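Local coordinates for protein nicotinate-nucleotide diphosphorylase (Carboxylating) (Streptococcus pyogenes GA06023, PDB 5HUO) that probably converts quinolinate and phosphoribosyl pyrophosphate to nicotinate mononucleotide, carbon dioxide and diphosphate, feeding NAD biosynthesis, at residues I38-K43 / R87-L91; A67-A73 / D113-I119; A76-L82 / F103-L109; M145-Y149 / S292-T296. All coordinates share one frame; numbering follows the deposited sequence.

Contact 1 of 4, residues I38-K43 / R87-L91; sequences IDDTLK and RVFTL
Residues 38-43 and 87-91 belong to two helices that cross at -78°, with 10.0 Å between the axes of these segments at closest approach; the CA atoms of Leu42 and Val88 are the nearest pair across the segments. This steep helix-helix packing ties helix 35-49 to helix 82-92 of the N-terminal domain. The polar half of the contact is a salt bridge between Asp39 and Arg87. The arginine presents NE and NH1 side-on to the carboxylate, one nitrogen to each oxygen: NE of Arg87 donates to OD1 of Asp39 at 2.8 Å, and NH1 of Arg87 to OD2 of Asp39 at 2.7 Å. Both bonds are nearly straight and arrive on the syn sides, tilted out of the carboxylate plane though close to the guanidinium plane. The two flat groups are turned 26° against each other, and the paired bonds restrain rotation of both. Arg87 leaves its helix with CG anti to the backbone N (chi1 -174°) and bends at the next torsion, which carries the guanidinium over to the acid. One methyl of Leu91, CD2, lies above a guanidinium face near its rim and 3.6 Å from OD2 of Asp39. Beneath the ion pair the contact is apolar. CD1 of Leu42 meets CG2 of Val88 at 3.6 Å, the side chains crossing nearly at right angles, while CB of Leu42 packs on CD1 of Leu91 at 3.7 Å. CD1 of Ile38 rests against the aliphatic start of Arg87. Helix 122-153 closes the apolar side through Phe135 against Leu42 and Val131 against Val88; Phe173 of helix 171-180 flanks Ile38.

Contact 2 of 4, residues A67-A73 / D113-I119; sequences AKVSLFA and DLVLEII
Lys68 starts out extended, CG anti to its backbone N (chi1 177°), then bends at its last two torsions, while Glu117 sets CG beside its own N (chi1 -79°) and runs straight beyond it. The two chains thus converge above the strands, where NZ of Lys68 forms a long salt bridge of 3.5 Å to OE2 of Glu117. The shaft of Lys68 lies alongside Ile119, pointing the same way, with CD of Lys68 4.0 Å from CG1 of Ile119. On this same face OG of Ser70 touches CG of Glu117, and CD1 of Leu114 reaches CB of Ser70 at 3.7 Å. Strands 66-73 and 114-119 are the central antiparallel pair of the four-stranded sheet that strand 304-311, from the chain's C-terminal end, completes, and a classic beta bulge interrupts their pairing: Val115 and Leu116 both stand opposite Leu71. N of Leu71 donates to O of Leu116 at 2.7 Å, whereas O of Leu71 accepts from N of Val115 at 3.0 Å with a more bent angle of 144°. Beyond the bulge Phe72 pairs with Leu114, its CE1 4.0 Å from CB of Leu114. The opposite face is apolar: Leu71 lies beside Val115 and meets CD1 of Ile118, and helix 122-153 packs there through Leu125 and Leu133.

Contact 3 of 4, residues A76-L82 / F103-L109; sequences AGVLAGL and FKDGDRL
From Ala76, whose CA lies 3.3 Å from O of Leu109, the chain enters a short two-stranded antiparallel ribbon with residues 108-109. Gly77 and Leu109 form its hydrogen-bonded pair: the glycine O accepts from N of Leu109 at 2.8 Å, while the return bond to O of Leu109 comes from well above the carbonyl plane. Val78 faces Arg108 as the non-hydrogen-bonded pair, with CG1 of Val78 against O of Gly106. Leu79 prolongs the pairing by giving its N to O of Asp107 and taking N of Gly106 on its O at 2.8 Å, which joins it to the type II turn of residues 104-107. With CG anti to the backbone N (chi1 173°), the Leu79 side chain brings CD2 against O of Lys104 and near CB of Phe103; its CB sits 3.7 Å from CD1 of Leu109. At the start of helix 82-92 the Asp105 carboxylate receives two amides. Gly81, at the N-cap position, gives its N to OD2 of Asp105 at 2.8 Å from above the carboxylate plane, an oxygen that also bonds Tyr176 OH. Finally, the first-turn N of Leu82 meets the syn lone pair of Asp105 OD1 at 3.0 Å, with an N-H...O angle of 164°.

Contact 4 of 4, residues M145-Y149 / S292-T296; sequences MTAAY and SGSLT. With SO4 (sulfate ion), chain I.
Leu295 is the wedge of the contact: its CD2 methyl stands 3.7 Å over the centre of the Tyr149 ring, only 9° off the ring normal, a CH-pi contact on one face. The same methyl is enclosed by CA of Thr146 at 3.7 Å and CG of Met145 at 4.0 Å, so a single carbon touches three residues of helix 122-153. Met145, with CG anti to the backbone N (chi1 -167°) and extended throughout, reaches across to the first turn, where CE lies 3.6 Å from O of Ser294. The Tyr149 hydroxyl comes to rest beside CB of Ser294. No hydrogen bond joins the two segments: Thr146 OG1 is spent on O of Ile142 within its own helix, and Ser292 OG, which lies obliquely to the Tyr149 ring, bonds O of Ile274 and takes a weak capping bond from Ser294 N. Packing thins out toward Gly293, which does not touch residues 145-149 and turns its N to a sulfate, probably from the crystallisation liquor; Lys165 and His297 also bind this ion. A backbone N beside the start of a short helix after strand 289-291, joined by a lysine and a histidine, makes an anion site consistent with substrate-phosphate binding in this alpha/beta-barrel family.

Contacts 2 and 3 are nested: the ribbon and turn of contact 3 lie within the chain loop that contact 2 closes, and their centres are 14 Å apart. Phe103 bridges them, with its CE2 3.5 Å from O of Leu114, and CD1 of Leu82 packs on CG1 of Val115 at 3.7 Å. Contact 1 reaches contact 2 through Phe89 on helix 82-92, which takes no part in the pairing with 38-43: CD1 of Phe89 meets CG2 of Ile118 at 4.2 Å. Helix 122-153 runs past all four. It supplies residues 145-149 of contact 4, and that contact, beside whose second segment the sulfate binds, touches contact 3 through CG2 of Val78 and CB of Ala147.

Contact 1 of 4, residues I38-K43 / R87-L91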
loop_
_atom_site.group_PDB
_atom_site.type_symbol
_atom_site.label_atom_id
_atom_site.label_comp_id
_atom_site.label_asym_id
_atom_site.label_seq_id
_atom_site.Cartn_x
_atom_site.Cartn_y
_atom_site.Cartn_z
ATOM N N ILE A 38 -4.054 10.821 -10.263
ATOM C CA ILE A 38 -2.566 11.150 -10.228
ATOM C C ILE A 38 -1.901 11.231 -8.867
ATOM O O ILE A 38 -0.723 11.016 -8.736
ATOM C CB ILE A 38 -2.261 12.432 -11.011
ATOM C CG1 ILE A 38 -2.864 13.638 -10.291
ATOM C CG2 ILE A 38 -2.806 12.352 -12.402
ATOM C CD1 ILE A 38 -2.520 14.968 -10.932
ATOM N N ASP A 39 -2.701 11.477 -7.840
ATOM C CA ASP A 39 -2.148 11.693 -6.502
ATOM C C ASP A 39 -1.152 10.636 -6.003
ATOM O O ASP A 39 -0.087 10.996 -5.523
ATOM C CB ASP A 39 -3.246 11.873 -5.482
ATOM C CG ASP A 39 -3.817 13.278 -5.466
ATOM O OD1 ASP A 39 -3.569 14.078 -6.393
ATOM O OD2 ASP A 39 -4.575 13.573 -4.491
ATOM N N ASP A 40 -1.492 9.347 -6.079
ATOM C CA ASP A 40 -0.591 8.315 -5.534
ATOM C C ASP A 40 0.738 8.315 -6.205
ATOM O O ASP A 40 1.762 8.161 -5.548
ATOM C CB ASP A 40 -1.188 6.939 -5.606
ATOM C CG ASP A 40 -2.266 6.725 -4.565
ATOM O OD1 ASP A 40 -2.200 7.335 -3.452
ATOM O OD2 ASP A 40 -3.225 5.973 -4.870
ATOM N N THR A 41 0.724 8.539 -7.509
ATOM C CA THR A 41 1.946 8.596 -8.340
ATOM C C THR A 41 2.824 9.786 -7.984
ATOM O O THR A 41 4.048 9.658 -7.832
ATOM C CB THR A 41 1.583 8.731 -9.834
ATOM O OG1 THR A 41 0.802 7.640 -10.245
ATOM C CG2 THR A 41 2.769 8.777 -10.672
ATOM N N LEU A 42 2.201 10.949 -7.823
ATOM C CA LEU A 42 2.956 12.167 -7.439
ATOM C C LEU A 42 3.531 12.096 -6.021
ATOM O O LEU A 42 4.664 12.457 -5.787
ATOM C CB LEU A 42 2.112 13.417 -7.554
ATOM C CG LEU A 42 1.389 13.761 -8.867
ATOM C CD1 LEU A 42 1.132 15.239 -8.940
ATOM C CD2 LEU A 42 2.110 13.330 -10.078
ATOM N N LYS A 43 2.754 11.547 -5.096
ATOM C CA LYS A 43 3.272 11.314 -3.769
ATOM C C LYS A 43 4.518 10.433 -3.821
ATOM O O LYS A 43 5.507 10.693 -3.142
ATOM C CB LYS A 43 2.243 10.683 -2.868
ATOM C CG LYS A 43 1.233 11.696 -2.410
ATOM C CD LYS A 43 0.387 11.134 -1.273
ATOM C CE LYS A 43 -1.079 11.114 -1.616
ATOM N NZ LYS A 43 -1.847 11.055 -0.350
ATOM N N ARG A 87 -0.161 20.156 -9.086
ATOM C CA ARG A 87 -0.624 19.222 -8.039
ATOM C C ARG A 87 0.519 18.750 -7.161
ATOM O O ARG A 87 0.356 18.514 -5.996
ATOM C CB ARG A 87 -1.366 18.036 -8.680
ATOM C CG ARG A 87 -1.985 17.102 -7.669
ATOM C CD ARG A 87 -3.010 17.781 -6.801
ATOM N NE ARG A 87 -3.651 16.848 -5.913
ATOM C CZ ARG A 87 -4.204 17.154 -4.740
ATOM N NH1 ARG A 87 -4.710 16.217 -3.970
ATOM N NH2 ARG A 87 -4.263 18.367 -4.301
ATOM N N VAL A 88 1.692 18.679 -7.729
ATOM C CA VAL A 88 2.879 18.306 -6.948
ATOM C C VAL A 88 3.043 19.259 -5.762
ATOM O O VAL A 88 3.317 18.822 -4.634
ATOM C CB VAL A 88 4.158 18.324 -7.781
ATOM C CG1 VAL A 88 5.371 18.075 -6.913
ATOM C CG2 VAL A 88 4.110 17.282 -8.869
ATOM N N PHE A 89 2.883 20.550 -6.015
ATOM C CA PHE A 89 3.012 21.586 -4.929
ATOM C C PHE A 89 1.892 21.482 -3.913
ATOM O O PHE A 89 2.094 21.496 -2.744
ATOM C CB PHE A 89 3.015 23.004 -5.494
ATOM C CG PHE A 89 4.170 23.297 -6.381
ATOM C CD1 PHE A 89 5.358 23.734 -5.864
ATOM C CD2 PHE A 89 4.081 23.078 -7.755
ATOM C CE1 PHE A 89 6.451 23.953 -6.684
ATOM C CE2 PHE A 89 5.162 23.298 -8.591
ATOM C CZ PHE A 89 6.343 23.754 -8.046
ATOM N N THR A 90 0.710 21.314 -4.421
ATOM C CA THR A 90 -0.510 21.289 -3.632
ATOM C C THR A 90 -0.668 20.083 -2.683
ATOM O O THR A 90 -1.256 20.195 -1.624
ATOM C CB THR A 90 -1.685 21.362 -4.597
ATOM O OG1 THR A 90 -1.711 22.685 -5.102
ATOM C CG2 THR A 90 -2.934 21.164 -3.933
ATOM N N LEU A 91 -0.173 18.928 -3.083
ATOM C CA LEU A 91 -0.081 17.773 -2.181
ATOM C C LEU A 91 0.915 17.968 -1.029
ATOM O O LEU A 91 0.726 17.444 0.062
ATOM C CB LEU A 91 0.405 16.574 -2.932
ATOM C CG LEU A 91 -0.573 15.937 -3.892
ATOM C CD1 LEU A 91 0.200 14.919 -4.720
ATOM C CD2 LEU A 91 -1.701 15.260 -3.143
#

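Contact 2 of 4, residues A67-A73 / D113-I119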
loop_
_atom_site.group_PDB
_atom_site.type_symbol
_atom_site.label_atom_id
_atom_site.label_comp_id
_atom_site.label_asym_id
_atom_site.label_seq_id
_atom_site.Cartn_x
_atom_site.Cartn_y
_atom_site.Cartn_z
ATOM N N ALA A 67 6.799 33.506 -0.833
ATOM C CA ALA A 67 7.644 33.863 -1.948
ATOM C C ALA A 67 6.947 33.533 -3.251
ATOM O O ALA A 67 5.951 32.836 -3.275
ATOM C CB ALA A 67 8.957 33.133 -1.842
ATOM N N LYS A 68 7.486 34.080 -4.315
ATOM C CA LYS A 68 6.958 33.859 -5.630
ATOM C C LYS A 68 8.079 33.409 -6.533
ATOM O O LYS A 68 9.165 33.932 -6.470
ATOM C CB LYS A 68 6.318 35.115 -6.206
ATOM C CG LYS A 68 5.800 34.941 -7.629
ATOM C CD LYS A 68 4.676 35.910 -8.036
ATOM C CE LYS A 68 5.128 37.352 -8.294
ATOM N NZ LYS A 68 6.341 37.405 -9.169
ATOM N N VAL A 69 7.766 32.433 -7.387
ATOM C CA VAL A 69 8.682 31.916 -8.397
ATOM C C VAL A 69 7.935 31.767 -9.687
ATOM O O VAL A 69 6.765 31.476 -9.691
ATOM C CB VAL A 69 9.170 30.514 -8.117
ATOM C CG1 VAL A 69 10.338 30.176 -9.040
ATOM C CG2 VAL A 69 9.694 30.416 -6.748
ATOM N N SER A 70 8.644 31.941 -10.781
ATOM C CA SER A 70 8.064 31.897 -12.112
ATOM C C SER A 70 8.479 30.655 -12.895
ATOM O O SER A 70 9.642 30.254 -12.896
ATOM C CB SER A 70 8.444 33.160 -12.878
ATOM O OG SER A 70 7.822 34.271 -12.282
ATOM N N LEU A 71 7.514 30.090 -13.577
ATOM C CA LEU A 71 7.743 28.982 -14.457
ATOM C C LEU A 71 7.858 29.508 -15.887
ATOM O O LEU A 71 6.918 30.093 -16.404
ATOM C CB LEU A 71 6.599 27.987 -14.384
ATOM C CG LEU A 71 6.687 26.798 -15.367
ATOM C CD1 LEU A 71 7.857 25.876 -15.090
ATOM C CD2 LEU A 71 5.383 26.031 -15.308
ATOM N N PHE A 72 9.004 29.274 -16.508
ATOM C CA PHE A 72 9.286 29.739 -17.847
ATOM C C PHE A 72 9.467 28.575 -18.815
ATOM O O PHE A 72 10.156 27.597 -18.521
ATOM C CB PHE A 72 10.569 30.582 -17.884
ATOM C CG PHE A 72 10.426 31.923 -17.256
ATOM C CD1 PHE A 72 9.757 32.943 -17.941
ATOM C CD2 PHE A 72 10.974 32.196 -15.997
ATOM C CE1 PHE A 72 9.571 34.176 -17.342
ATOM C CE2 PHE A 72 10.815 33.433 -15.431
ATOM C CZ PHE A 72 10.108 34.415 -16.095
ATOM N N ALA A 73 8.872 28.712 -19.977
ATOM C CA ALA A 73 9.172 27.807 -21.049
ATOM C C ALA A 73 10.539 28.162 -21.575
ATOM O O ALA A 73 10.846 29.331 -21.744
ATOM C CB ALA A 73 8.134 27.927 -22.156
ATOM N N ASP A 113 8.497 32.299 -22.462
ATOM C CA ASP A 113 7.089 32.506 -22.060
ATOM C C ASP A 113 6.894 32.257 -20.567
ATOM O O ASP A 113 7.408 31.296 -20.022
ATOM C CB ASP A 113 6.180 31.547 -22.759
ATOM C CG ASP A 113 5.914 31.907 -24.141
ATOM O OD1 ASP A 113 6.507 32.931 -24.612
ATOM O OD2 ASP A 113 5.121 31.148 -24.779
ATOM N N LEU A 114 6.145 33.151 -19.935
ATOM C CA LEU A 114 5.776 33.001 -18.533
ATOM C C LEU A 114 4.476 32.157 -18.420
ATOM O O LEU A 114 3.360 32.653 -18.562
ATOM C CB LEU A 114 5.604 34.356 -17.861
ATOM C CG LEU A 114 4.996 34.314 -16.456
ATOM C CD1 LEU A 114 5.937 33.680 -15.485
ATOM C CD2 LEU A 114 4.667 35.726 -15.991
ATOM N N VAL A 115 4.659 30.889 -18.128
ATOM C CA VAL A 115 3.554 29.948 -18.074
ATOM C C VAL A 115 2.752 30.045 -16.765
ATOM O O VAL A 115 1.546 30.072 -16.767
ATOM C CB VAL A 115 4.076 28.526 -18.227
ATOM C CG1 VAL A 115 2.929 27.520 -18.127
ATOM C CG2 VAL A 115 4.799 28.374 -19.564
ATOM N N LEU A 116 3.460 30.141 -15.661
ATOM C CA LEU A 116 2.849 30.243 -14.344
ATOM C C LEU A 116 3.732 31.005 -13.348
ATOM O O LEU A 116 4.949 30.982 -13.440
ATOM C CB LEU A 116 2.616 28.846 -13.754
ATOM C CG LEU A 116 1.275 28.194 -13.887
ATOM C CD1 LEU A 116 1.200 27.107 -12.832
ATOM C CD2 LEU A 116 0.085 29.106 -13.707
ATOM N N GLU A 117 3.061 31.584 -12.357
ATOM C CA GLU A 117 3.695 32.040 -11.162
ATOM C C GLU A 117 3.214 31.185 -10.051
ATOM O O GLU A 117 2.052 30.880 -9.941
ATOM C CB GLU A 117 3.379 33.487 -10.911
ATOM C CG GLU A 117 4.230 34.424 -11.765
ATOM C CD GLU A 117 3.681 35.854 -11.854
ATOM O OE1 GLU A 117 2.458 36.076 -11.711
ATOM O OE2 GLU A 117 4.516 36.756 -12.130
ATOM N N ILE A 118 4.159 30.745 -9.253
ATOM C CA ILE A 118 3.886 29.888 -8.108
ATOM C C ILE A 118 4.148 30.638 -6.782
ATOM O O ILE A 118 5.256 31.117 -6.552
ATOM C CB ILE A 118 4.753 28.621 -8.113
ATOM C CG1 ILE A 118 4.580 27.849 -9.381
ATOM C CG2 ILE A 118 4.367 27.696 -6.944
ATOM C CD1 ILE A 118 5.610 28.168 -10.433
ATOM N N ILE A 119 3.132 30.697 -5.913
ATOM C CA ILE A 119 3.208 31.464 -4.653
ATOM C C ILE A 119 3.001 30.598 -3.429
ATOM O O ILE A 119 2.022 29.916 -3.307
ATOM C CB ILE A 119 2.177 32.585 -4.569
ATOM C CG1 ILE A 119 2.479 33.662 -5.574
ATOM C CG2 ILE A 119 2.195 33.222 -3.208
ATOM C CD1 ILE A 119 1.704 33.464 -6.861
#

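Contact 3 of 4, residues A76-L82 / F103-L109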
loop_
_atom_site.group_PDB
_atom_site.type_symbol
_atom_site.label_atom_id
_atom_site.label_comp_id
_atom_site.label_asym_id
_atom_site.label_seq_id
_atom_site.Cartn_x
_atom_site.Cartn_y
_atom_site.Cartn_z
ATOM N N ALA A 76 10.534 25.763 -27.646
ATOM C CA ALA A 76 9.281 25.818 -28.354
ATOM C C ALA A 76 8.648 24.447 -28.509
ATOM O O ALA A 76 9.341 23.458 -28.755
ATOM C CB ALA A 76 9.466 26.443 -29.708
ATOM N N GLY A 77 7.329 24.397 -28.316
ATOM C CA GLY A 77 6.595 23.177 -28.432
ATOM C C GLY A 77 5.179 23.303 -27.929
ATOM O O GLY A 77 4.581 24.371 -27.996
ATOM N N VAL A 78 4.657 22.201 -27.405
ATOM C CA VAL A 78 3.302 22.165 -26.883
ATOM C C VAL A 78 3.263 21.887 -25.397
ATOM O O VAL A 78 3.969 21.055 -24.917
ATOM C CB VAL A 78 2.478 21.108 -27.607
ATOM C CG1 VAL A 78 1.028 21.137 -27.175
ATOM C CG2 VAL A 78 2.549 21.363 -29.088
ATOM N N LEU A 79 2.397 22.606 -24.698
ATOM C CA LEU A 79 2.290 22.525 -23.220
ATOM C C LEU A 79 1.382 21.411 -22.818
ATOM O O LEU A 79 0.227 21.345 -23.239
ATOM C CB LEU A 79 1.775 23.821 -22.603
ATOM C CG LEU A 79 1.451 23.850 -21.104
ATOM C CD1 LEU A 79 2.706 23.753 -20.248
ATOM C CD2 LEU A 79 0.670 25.122 -20.736
ATOM N N ALA A 80 1.907 20.517 -21.986
ATOM C CA ALA A 80 1.096 19.390 -21.422
ATOM C C ALA A 80 1.544 19.077 -20.025
ATOM O O ALA A 80 2.746 19.025 -19.753
ATOM C CB ALA A 80 1.186 18.137 -22.306
ATOM N N GLY A 81 0.568 18.804 -19.174
ATOM C CA GLY A 81 0.834 18.446 -17.776
ATOM C C GLY A 81 0.855 19.597 -16.784
ATOM O O GLY A 81 1.368 19.484 -15.704
ATOM N N LEU A 82 0.264 20.690 -17.143
ATOM C CA LEU A 82 0.262 21.889 -16.272
ATOM C C LEU A 82 -0.436 21.652 -14.903
ATOM O O LEU A 82 0.067 22.065 -13.897
ATOM C CB LEU A 82 -0.436 23.044 -16.967
ATOM C CG LEU A 82 -0.328 24.380 -16.228
ATOM C CD1 LEU A 82 1.115 24.892 -16.265
ATOM C CD2 LEU A 82 -1.234 25.421 -16.855
ATOM N N PHE A 103 -2.586 30.327 -19.713
ATOM C CA PHE A 103 -2.030 29.130 -20.413
ATOM C C PHE A 103 -2.775 27.882 -20.018
ATOM O O PHE A 103 -3.138 27.702 -18.875
ATOM C CB PHE A 103 -0.524 28.894 -20.074
ATOM C CG PHE A 103 0.437 29.540 -21.004
ATOM C CD1 PHE A 103 0.670 29.024 -22.268
ATOM C CD2 PHE A 103 1.126 30.680 -20.617
ATOM C CE1 PHE A 103 1.548 29.643 -23.146
ATOM C CE2 PHE A 103 2.015 31.325 -21.496
ATOM C CZ PHE A 103 2.213 30.809 -22.772
ATOM N N LYS A 104 -2.988 27.011 -20.974
ATOM C CA LYS A 104 -3.533 25.678 -20.653
ATOM C C LYS A 104 -2.972 24.595 -21.545
ATOM O O LYS A 104 -2.345 24.870 -22.596
ATOM C CB LYS A 104 -5.056 25.638 -20.674
ATOM C CG LYS A 104 -5.691 26.038 -21.968
ATOM C CD LYS A 104 -7.148 26.418 -21.721
ATOM C CE LYS A 104 -7.792 27.016 -22.987
ATOM N NZ LYS A 104 -8.183 25.939 -23.951
ATOM N N ASP A 105 -3.148 23.350 -21.102
ATOM C CA ASP A 105 -2.611 22.203 -21.856
ATOM C C ASP A 105 -3.164 22.267 -23.276
ATOM O O ASP A 105 -4.309 22.571 -23.469
ATOM C CB ASP A 105 -2.951 20.872 -21.197
ATOM C CG ASP A 105 -2.041 20.548 -20.060
ATOM O OD1 ASP A 105 -1.149 21.370 -19.710
ATOM O OD2 ASP A 105 -2.190 19.464 -19.454
ATOM N N GLY A 106 -2.265 22.069 -24.232
ATOM C CA GLY A 106 -2.544 22.181 -25.667
ATOM C C GLY A 106 -1.939 23.395 -26.339
ATOM O O GLY A 106 -1.806 23.423 -27.559
ATOM N N ASP A 107 -1.711 24.449 -25.560
ATOM C CA ASP A 107 -1.239 25.754 -26.089
ATOM C C ASP A 107 0.163 25.669 -26.554
ATOM O O ASP A 107 0.927 24.905 -26.044
ATOM C CB ASP A 107 -1.320 26.862 -25.048
ATOM C CG ASP A 107 -2.745 27.288 -24.725
ATOM O OD1 ASP A 107 -3.688 26.778 -25.366
ATOM O OD2 ASP A 107 -2.937 28.101 -23.790
ATOM N N ARG A 108 0.478 26.438 -27.571
ATOM C CA ARG A 108 1.837 26.480 -28.122
ATOM C C ARG A 108 2.705 27.313 -27.215
ATOM O O ARG A 108 2.246 28.269 -26.660
ATOM C CB ARG A 108 1.885 26.946 -29.582
ATOM C CG ARG A 108 1.413 25.832 -30.528
ATOM C CD ARG A 108 2.196 25.732 -31.856
ATOM N NE ARG A 108 1.435 25.122 -32.980
ATOM C CZ ARG A 108 0.636 25.790 -33.836
ATOM N NH1 ARG A 108 0.440 27.124 -33.733
ATOM N NH2 ARG A 108 0.004 25.116 -34.801
ATOM N N LEU A 109 3.956 26.911 -27.064
ATOM C CA LEU A 109 4.953 27.599 -26.227
ATOM C C LEU A 109 6.129 28.089 -27.067
ATOM O O LEU A 109 6.515 27.517 -28.108
ATOM C CB LEU A 109 5.527 26.689 -25.187
ATOM C CG LEU A 109 4.570 26.041 -24.221
ATOM C CD1 LEU A 109 5.216 24.892 -23.483
ATOM C CD2 LEU A 109 4.069 27.069 -23.263
#

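Contact 4 of 4, residues M145-Y149 / S292-T296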
loop_
_atom_site.group_PDB
_atom_site.type_symbol
_atom_site.label_atom_id
_atom_site.label_comp_id
_atom_site.label_asym_id
_atom_site.label_seq_id
_atom_site.Cartn_x
_atom_site.Cartn_y
_atom_site.Cartn_z
ATOM N N MET A 145 6.019 16.249 -29.446
ATOM C CA MET A 145 6.408 15.272 -30.465
ATOM C C MET A 145 5.186 14.766 -31.247
ATOM O O MET A 145 5.248 14.618 -32.463
ATOM C CB MET A 145 7.176 14.110 -29.847
ATOM C CG MET A 145 7.856 13.248 -30.887
ATOM S SD MET A 145 8.658 11.917 -30.011
ATOM C CE MET A 145 9.273 10.904 -31.390
ATOM N N THR A 146 4.115 14.482 -30.518
ATOM C CA THR A 146 2.842 14.070 -31.128
ATOM C C THR A 146 2.343 15.136 -32.121
ATOM O O THR A 146 2.068 14.848 -33.279
ATOM C CB THR A 146 1.775 13.836 -30.069
ATOM O OG1 THR A 146 2.209 12.797 -29.196
ATOM C CG2 THR A 146 0.456 13.436 -30.714
ATOM N N ALA A 147 2.348 16.381 -31.669
ATOM C CA ALA A 147 2.007 17.525 -32.515
ATOM C C ALA A 147 2.852 17.606 -33.756
ATOM O O ALA A 147 2.343 17.862 -34.843
ATOM C CB ALA A 147 2.118 18.822 -31.758
ATOM N N ALA A 148 4.138 17.368 -33.596
ATOM C CA ALA A 148 5.082 17.396 -34.729
ATOM C C ALA A 148 4.754 16.295 -35.759
ATOM O O ALA A 148 4.862 16.505 -36.970
ATOM C CB ALA A 148 6.501 17.246 -34.234
ATOM N N TYR A 149 4.434 15.106 -35.268
ATOM C CA TYR A 149 4.084 14.000 -36.143
ATOM C C TYR A 149 2.828 14.317 -36.935
ATOM O O TYR A 149 2.735 14.042 -38.121
ATOM C CB TYR A 149 3.854 12.723 -35.334
ATOM C CG TYR A 149 5.113 11.865 -35.087
ATOM C CD1 TYR A 149 6.281 12.430 -34.658
ATOM C CD2 TYR A 149 5.097 10.479 -35.272
ATOM C CE1 TYR A 149 7.379 11.647 -34.405
ATOM C CE2 TYR A 149 6.202 9.709 -35.028
ATOM C CZ TYR A 149 7.337 10.298 -34.608
ATOM O OH TYR A 149 8.462 9.543 -34.360
ATOM N N SER A 292 2.419 4.955 -33.644
ATOM C CA SER A 292 3.840 5.066 -33.390
ATOM C C SER A 292 4.200 4.850 -31.897
ATOM O O SER A 292 3.769 5.556 -31.008
ATOM C CB SER A 292 4.340 6.435 -33.830
ATOM O OG SER A 292 5.756 6.531 -33.675
ATOM N N GLY A 293 5.094 3.919 -31.660
ATOM C CA GLY A 293 5.689 3.741 -30.321
ATOM C C GLY A 293 6.616 4.855 -29.870
ATOM O O GLY A 293 6.766 5.092 -28.684
ATOM N N SER A 294 7.265 5.507 -30.838
ATOM C CA SER A 294 8.295 6.526 -30.527
ATOM C C SER A 294 7.747 7.718 -29.776
ATOM O O SER A 294 8.423 8.377 -28.998
ATOM C CB SER A 294 8.940 7.012 -31.791
ATOM O OG SER A 294 9.477 5.924 -32.480
ATOM N N LEU A 295 6.476 7.976 -30.023
ATOM C CA LEU A 295 5.795 9.092 -29.336
ATOM C C LEU A 295 5.898 8.980 -27.831
ATOM O O LEU A 295 5.972 10.007 -27.135
ATOM C CB LEU A 295 4.317 9.127 -29.713
ATOM C CG LEU A 295 4.039 9.522 -31.165
ATOM C CD1 LEU A 295 2.529 9.545 -31.365
ATOM C CD2 LEU A 295 4.635 10.878 -31.474
ATOM N N THR A 296 5.915 7.752 -27.337
ATOM C CA THR A 296 5.968 7.506 -25.889
ATOM C C THR A 296 7.270 6.889 -25.419
ATOM O O THR A 296 7.731 7.219 -24.337
ATOM C CB THR A 296 4.788 6.640 -25.423
ATOM O OG1 THR A 296 4.696 5.473 -26.257
ATOM C CG2 THR A 296 3.524 7.408 -25.537
HETATM S S SO4 I . 7.446 1.525 -33.054
HETATM O O1 SO4 I . 7.975 2.067 -34.313
HETATM O O2 SO4 I . 6.079 2.016 -32.895
HETATM O O3 SO4 I . 7.289 0.088 -33.191
HETATM O O4 SO4 I . 8.299 1.826 -31.881
#